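Local coordinates for protein putative oxalate decarboxylase (Thermotoga maritima, PDB 1O4T) that binds oxalate at a manganese-containing cupin site and is a putative oxalate decarboxylase that forms a homodimer, at residues Tyr82-Gly87 / Leu124-Val129; Thr27-Ser32 / Met43-Ser48. All blocks are in the same frame, centred on the assembly; numbering follows the deposited sequence.

Both interactions are antiparallel strand pairings in one sheet of the cupin barrel, their centres about 13 Å apart. Interaction 1 joins two inner strands and carries Tyr82, whose side chain holds the oxalate and stands about 4 Å from the manganese ion at the nearest atoms. Interaction 2 pairs the strands of the 29-32/40-45 hairpin at one border of the sheet; its Met43 side chain comes, again at the nearest atoms, within about 5 Å of the same oxalate but stays about 8 Å from the metal. The two contacts touch directly where Leu127 CD1 packs on Leu46 CD1 at 4.3 Å, and each also reaches the second subunit of the homodimer.

Interaction 1. Residues Tyr82-Gly87 / Leu124-Val129; sequences YYILLG and LEFLAV. With OXL (oxalate ion), chain D.
Tyr82 and Phe126 lie side by side and point the same way from neighbouring antiparallel strands, into the barrel. Phe126 puts CE1 over the centre of the phenol ring, 3.6 Å above its plane; with the planes at 45° the pair is oblique. Phe126 reaches this place because its CG stands between the backbone N and the carbonyl carbon (chi1 55°), and its CB meanwhile packs against Ile84 CD1. Tyr82 CD2 rests on Ala128 CB at 4.0 Å, and the stacked ring of His114, a manganese ligand, adds to the packing. So held, Tyr82 gives its OH proton to oxalate O3 at 2.6 Å, with that oxygen in the plane of the ring at its edge. A phenylalanine here, lacking the hydroxyl, would probably leave oxalate O3 without this hydrogen bond.

Glu125, about as much covered by the partner strand as the two rings, carries the other end of the contact. Its carbonyl oxygen takes two bonds from one face of its plane, from Leu85 N at 2.8 Å and from Leu86 N at 3.2 Å, which makes a classic beta bulge and shifts the register by one. Beyond it, Glu125 N bonds to Leu86 O. The glutamate side chain runs alongside Leu86, its CD 3.7 Å from Leu86 CD1, and sends OE1 to a salt bridge with Arg61. On the regular side of the bulge, Tyr83 and Leu127 form a hydrogen-bonded pair, with Leu127 N to Tyr83 O at 2.8 Å. The chemistry thus divides by face: on the Tyr82 side, packed rings hold a hydroxyl against the oxalate, while on the other face Tyr83 and Leu127 pack against the second subunit.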
loop_
_atom_site.group_PDB
_atom_site.type_symbol
_atom_site.label_atom_id
_atom_site.label_comp_id
_atom_site.label_asym_id
_atom_site.label_seq_id
_atom_site.Cartn_x
_atom_site.Cartn_y
_atom_site.Cartn_z
ATOM N N TYR A 82 6.222 -4.499 -1.899
ATOM C CA TYR A 82 5.628 -3.809 -3.015
ATOM C C TYR A 82 4.164 -4.247 -3.181
ATOM O O TYR A 82 3.841 -5.442 -3.092
ATOM C CB TYR A 82 6.338 -4.175 -4.304
ATOM C CG TYR A 82 7.810 -3.841 -4.482
ATOM C CD1 TYR A 82 8.555 -4.490 -5.466
ATOM C CD2 TYR A 82 8.453 -2.865 -3.716
ATOM C CE1 TYR A 82 9.863 -4.164 -5.693
ATOM C CE2 TYR A 82 9.756 -2.536 -3.943
ATOM C CZ TYR A 82 10.477 -3.194 -4.925
ATOM O OH TYR A 82 11.822 -2.863 -5.119
ATOM N N TYR A 83 3.269 -3.286 -3.419
ATOM C CA TYR A 83 1.934 -3.575 -3.946
ATOM C C TYR A 83 1.826 -3.017 -5.383
ATOM O O TYR A 83 1.927 -1.802 -5.639
ATOM C CB TYR A 83 0.838 -3.021 -3.032
ATOM C CG TYR A 83 -0.537 -3.427 -3.516
ATOM C CD1 TYR A 83 -1.155 -4.565 -3.027
ATOM C CD2 TYR A 83 -1.193 -2.696 -4.473
ATOM C CE1 TYR A 83 -2.405 -4.996 -3.516
ATOM C CE2 TYR A 83 -2.458 -3.089 -4.965
ATOM C CZ TYR A 83 -3.064 -4.254 -4.466
ATOM O OH TYR A 83 -4.289 -4.670 -4.941
ATOM N N ILE A 84 1.644 -3.916 -6.339
ATOM C CA ILE A 84 1.613 -3.524 -7.742
ATOM C C ILE A 84 0.273 -2.880 -8.066
ATOM O O ILE A 84 -0.787 -3.517 -7.931
ATOM C CB ILE A 84 1.861 -4.743 -8.670
ATOM C CG1 ILE A 84 3.082 -5.563 -8.240
ATOM C CG2 ILE A 84 1.983 -4.295 -10.156
ATOM C CD1 ILE A 84 4.369 -4.730 -8.059
ATOM N N LEU A 85 0.331 -1.630 -8.536
ATOM C CA LEU A 85 -0.863 -0.834 -8.820
ATOM C C LEU A 85 -1.318 -0.840 -10.283
ATOM O O LEU A 85 -2.524 -0.819 -10.535
ATOM C CB LEU A 85 -0.639 0.634 -8.411
ATOM C CG LEU A 85 -0.289 1.017 -6.991
ATOM C CD1 LEU A 85 0.157 2.457 -6.972
ATOM C CD2 LEU A 85 -1.473 0.835 -6.127
ATOM N N LEU A 86 -0.374 -0.842 -11.224
ATOM C CA LEU A 86 -0.659 -0.763 -12.644
ATOM C C LEU A 86 0.439 -1.445 -13.387
ATOM O O LEU A 86 1.566 -1.334 -12.995
ATOM C CB LEU A 86 -0.661 0.710 -13.153
ATOM C CG LEU A 86 -1.776 1.674 -12.734
ATOM C CD1 LEU A 86 -1.311 3.128 -12.875
ATOM C CD2 LEU A 86 -3.017 1.443 -13.529
ATOM N N GLY A 87 0.113 -2.050 -14.523
ATOM C CA GLY A 87 1.072 -2.589 -15.472
ATOM C C GLY A 87 1.553 -3.988 -15.135
ATOM O O GLY A 87 0.972 -4.701 -14.312
ATOM N N LEU A 124 4.645 0.639 -15.316
ATOM C CA LEU A 124 4.454 -0.221 -14.164
ATOM C C LEU A 124 4.484 0.692 -12.918
ATOM O O LEU A 124 5.481 1.340 -12.677
ATOM C CB LEU A 124 5.584 -1.245 -14.077
ATOM C CG LEU A 124 5.784 -2.098 -12.825
ATOM C CD1 LEU A 124 4.613 -3.036 -12.580
ATOM C CD2 LEU A 124 7.084 -2.865 -13.008
ATOM N N GLU A 125 3.410 0.760 -12.154
ATOM C CA GLU A 125 3.452 1.518 -10.919
ATOM C C GLU A 125 3.192 0.625 -9.729
ATOM O O GLU A 125 2.439 -0.338 -9.806
ATOM C CB GLU A 125 2.434 2.627 -10.959
ATOM C CG GLU A 125 2.476 3.446 -12.234
ATOM C CD GLU A 125 1.916 4.852 -12.076
ATOM O OE1 GLU A 125 1.809 5.306 -10.931
ATOM O OE2 GLU A 125 1.634 5.521 -13.108
ATOM N N PHE A 126 3.816 0.955 -8.608
ATOM C CA PHE A 126 3.600 0.212 -7.405
ATOM C C PHE A 126 3.909 1.044 -6.173
ATOM O O PHE A 126 4.664 2.039 -6.215
ATOM C CB PHE A 126 4.440 -1.066 -7.395
ATOM C CG PHE A 126 5.926 -0.850 -7.594
ATOM C CD1 PHE A 126 6.782 -0.798 -6.518
ATOM C CD2 PHE A 126 6.456 -0.759 -8.879
ATOM C CE1 PHE A 126 8.156 -0.591 -6.720
ATOM C CE2 PHE A 126 7.810 -0.591 -9.099
ATOM C CZ PHE A 126 8.666 -0.525 -8.015
ATOM N N LEU A 127 3.332 0.602 -5.079
ATOM C CA LEU A 127 3.626 1.123 -3.769
ATOM C C LEU A 127 4.778 0.394 -3.132
ATOM O O LEU A 127 4.828 -0.815 -3.193
ATOM C CB LEU A 127 2.378 0.910 -2.922
ATOM C CG LEU A 127 1.834 2.081 -2.180
ATOM C CD1 LEU A 127 1.511 3.234 -3.130
ATOM C CD2 LEU A 127 0.592 1.548 -1.392
ATOM N N ALA A 128 5.683 1.115 -2.483
ATOM C CA ALA A 128 6.836 0.519 -1.779
ATOM C C ALA A 128 6.852 0.992 -0.343
ATOM O O ALA A 128 6.810 2.197 -0.092
ATOM C CB ALA A 128 8.108 0.879 -2.469
ATOM N N VAL A 129 6.945 0.057 0.597
ATOM C CA VAL A 129 6.939 0.373 2.001
ATOM C C VAL A 129 8.102 -0.380 2.682
ATOM O O VAL A 129 8.181 -1.582 2.601
ATOM C CB VAL A 129 5.627 -0.076 2.685
ATOM C CG1 VAL A 129 5.509 0.576 4.049
ATOM C CG2 VAL A 129 4.451 0.312 1.840
HETATM C C1 OXL D . 13.197 -0.082 -3.337
HETATM C C2 OXL D . 14.066 0.546 -2.337
HETATM O O1 OXL D . 12.389 0.760 -4.014
HETATM O O2 OXL D . 14.135 1.890 -2.364
HETATM O O3 OXL D . 13.182 -1.316 -3.524
HETATM O O4 OXL D . 14.671 -0.109 -1.482
#

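Interaction 2. Residues Thr27-Ser32 / Met43-Ser48; sequences TPERIS and MAHLLS
Glu29 reaches across to His45 while its backbone pairs with Met43, and its side chain can be followed outward atom by atom. CB lies 4.0 Å from Met43 O. CG, placed between the backbone N and the carbonyl carbon (chi1 71°), closes to 3.6 Å from that same oxygen, and from there the extended chain carries the carboxylate to the imidazole, where CD comes 3.6 Å from His45 NE2. At the tip, OE2 accepts a 2.6 Å hydrogen bond from His45 NE2, with an N-H...O angle of 162°. The oxygen sits in the ring plane at its edge, but the histidine meets it on the anti side, 25° out of the carboxylate plane. Met43 SD is also near OE2, and Met43 CG lies over one face of the imidazole, toward its rim. In the backbone, Glu29 N to Met43 O at 2.7 Å and Met43 N to Glu29 O at 2.8 Å complete an antiparallel hydrogen-bonded pair. Further along, the Ile31 side chain crosses that of Met43 at a slant, its CD1 4.0 Å from Met43 CB.

The pairing belongs to the beta hairpin of strands 29-32 and 40-45. Strand 29-32 is the outermost on this side of the sheet within the chain, and strand 56-64 flanks 40-45 on the other side, where Met43 packs on Ala60 and Met62 and His45 on Leu58.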
loop_
_atom_site.group_PDB
_atom_site.type_symbol
_atom_site.label_atom_id
_atom_site.label_comp_id
_atom_site.label_asym_id
_atom_site.label_seq_id
_atom_site.Cartn_x
_atom_site.Cartn_y
_atom_site.Cartn_z
ATOM N N THR A 27 4.976 15.903 -6.185
ATOM C CA THR A 27 5.942 15.930 -7.279
ATOM C C THR A 27 6.939 14.781 -7.104
ATOM O O THR A 27 7.639 14.681 -6.103
ATOM C CB THR A 27 6.663 17.276 -7.351
ATOM O OG1 THR A 27 5.700 18.334 -7.443
ATOM C CG2 THR A 27 7.459 17.396 -8.651
ATOM N N PRO A 28 6.988 13.892 -8.072
ATOM C CA PRO A 28 7.882 12.743 -7.974
ATOM C C PRO A 28 9.337 13.173 -8.140
ATOM O O PRO A 28 9.588 14.212 -8.753
ATOM C CB PRO A 28 7.421 11.874 -9.144
ATOM C CG PRO A 28 6.057 12.429 -9.488
ATOM C CD PRO A 28 6.222 13.874 -9.334
ATOM N N GLU A 29 10.276 12.423 -7.568
ATOM C CA GLU A 29 11.672 12.608 -7.934
ATOM C C GLU A 29 12.064 11.629 -9.012
ATOM O O GLU A 29 11.799 10.435 -8.902
ATOM C CB GLU A 29 12.639 12.561 -6.741
ATOM C CG GLU A 29 12.877 11.232 -6.070
ATOM C CD GLU A 29 13.911 11.321 -4.954
ATOM O OE1 GLU A 29 14.975 11.938 -5.216
ATOM O OE2 GLU A 29 13.661 10.751 -3.848
ATOM N N ARG A 30 12.688 12.145 -10.063
ATOM C CA ARG A 30 13.126 11.307 -11.171
ATOM C C ARG A 30 14.522 10.809 -10.824
ATOM O O ARG A 30 15.405 11.609 -10.520
ATOM C CB ARG A 30 13.084 12.097 -12.479
ATOM C CG ARG A 30 13.659 11.398 -13.687
ATOM C CD ARG A 30 14.115 12.384 -14.779
ATOM N NE ARG A 30 15.500 12.902 -14.663
ATOM C CZ ARG A 30 16.026 13.838 -15.476
ATOM N NH1 ARG A 30 15.292 14.380 -16.446
ATOM N NH2 ARG A 30 17.282 14.249 -15.316
ATOM N N ILE A 31 14.707 9.484 -10.843
ATOM C CA ILE A 31 15.979 8.853 -10.480
ATOM C C ILE A 31 16.454 8.020 -11.665
ATOM O O ILE A 31 15.702 7.225 -12.193
ATOM C CB ILE A 31 15.819 7.943 -9.249
ATOM C CG1 ILE A 31 15.263 8.735 -8.058
ATOM C CG2 ILE A 31 17.157 7.293 -8.910
ATOM C CD1 ILE A 31 14.628 7.872 -6.989
ATOM N N SER A 32 17.701 8.224 -12.086
ATOM C CA SER A 32 18.284 7.456 -13.183
ATOM C C SER A 32 19.143 6.322 -12.614
ATOM O O SER A 32 19.864 6.501 -11.616
ATOM C CB SER A 32 19.075 8.367 -14.109
ATOM O OG SER A 32 20.080 9.051 -13.406
ATOM N N MET A 43 9.915 8.444 -8.199
ATOM C CA MET A 43 9.549 8.101 -6.834
ATOM C C MET A 43 8.824 9.270 -6.172
ATOM O O MET A 43 9.376 10.350 -6.056
ATOM C CB MET A 43 10.784 7.738 -6.031
ATOM C CG MET A 43 10.446 7.275 -4.608
ATOM S SD MET A 43 11.900 7.140 -3.557
ATOM C CE MET A 43 12.496 5.708 -4.168
ATOM N N ALA A 44 7.571 9.024 -5.770
ATOM C CA ALA A 44 6.758 9.984 -5.015
ATOM C C ALA A 44 6.701 9.549 -3.560
ATOM O O ALA A 44 6.086 8.523 -3.241
ATOM C CB ALA A 44 5.351 10.060 -5.617
ATOM N N HIS A 45 7.317 10.323 -2.666
ATOM C CA HIS A 45 7.289 10.013 -1.242
ATOM C C HIS A 45 5.951 10.491 -0.673
ATOM O O HIS A 45 5.588 11.651 -0.801
ATOM C CB HIS A 45 8.425 10.665 -0.486
ATOM C CG HIS A 45 9.773 10.442 -1.087
ATOM N ND1 HIS A 45 10.706 9.596 -0.520
ATOM C CD2 HIS A 45 10.351 10.962 -2.203
ATOM C CE1 HIS A 45 11.801 9.607 -1.262
ATOM N NE2 HIS A 45 11.608 10.419 -2.293
ATOM N N LEU A 46 5.214 9.586 -0.055
ATOM C CA LEU A 46 3.842 9.873 0.359
ATOM C C LEU A 46 3.739 10.213 1.852
ATOM O O LEU A 46 2.966 11.098 2.233
ATOM C CB LEU A 46 2.947 8.698 -0.011
ATOM C CG LEU A 46 3.029 8.365 -1.479
ATOM C CD1 LEU A 46 2.067 7.231 -1.747
ATOM C CD2 LEU A 46 2.753 9.547 -2.371
ATOM N N LEU A 47 4.540 9.534 2.671
ATOM C CA LEU A 47 4.668 9.836 4.096
ATOM C C LEU A 47 6.098 9.757 4.530
ATOM O O LEU A 47 6.826 8.863 4.113
ATOM C CB LEU A 47 3.905 8.824 4.914
ATOM C CG LEU A 47 2.404 8.781 4.717
ATOM C CD1 LEU A 47 1.850 7.461 5.315
ATOM C CD2 LEU A 47 1.675 9.991 5.266
ATOM N N SER A 48 6.499 10.674 5.389
ATOM C CA SER A 48 7.843 10.665 5.927
ATOM C C SER A 48 7.988 9.609 7.026
ATOM O O SER A 48 7.001 9.105 7.585
ATOM C CB SER A 48 8.210 12.043 6.473
ATOM O OG SER A 48 7.576 12.301 7.711
HETATM O O HOH W 1 8.443 13.245 -3.985
#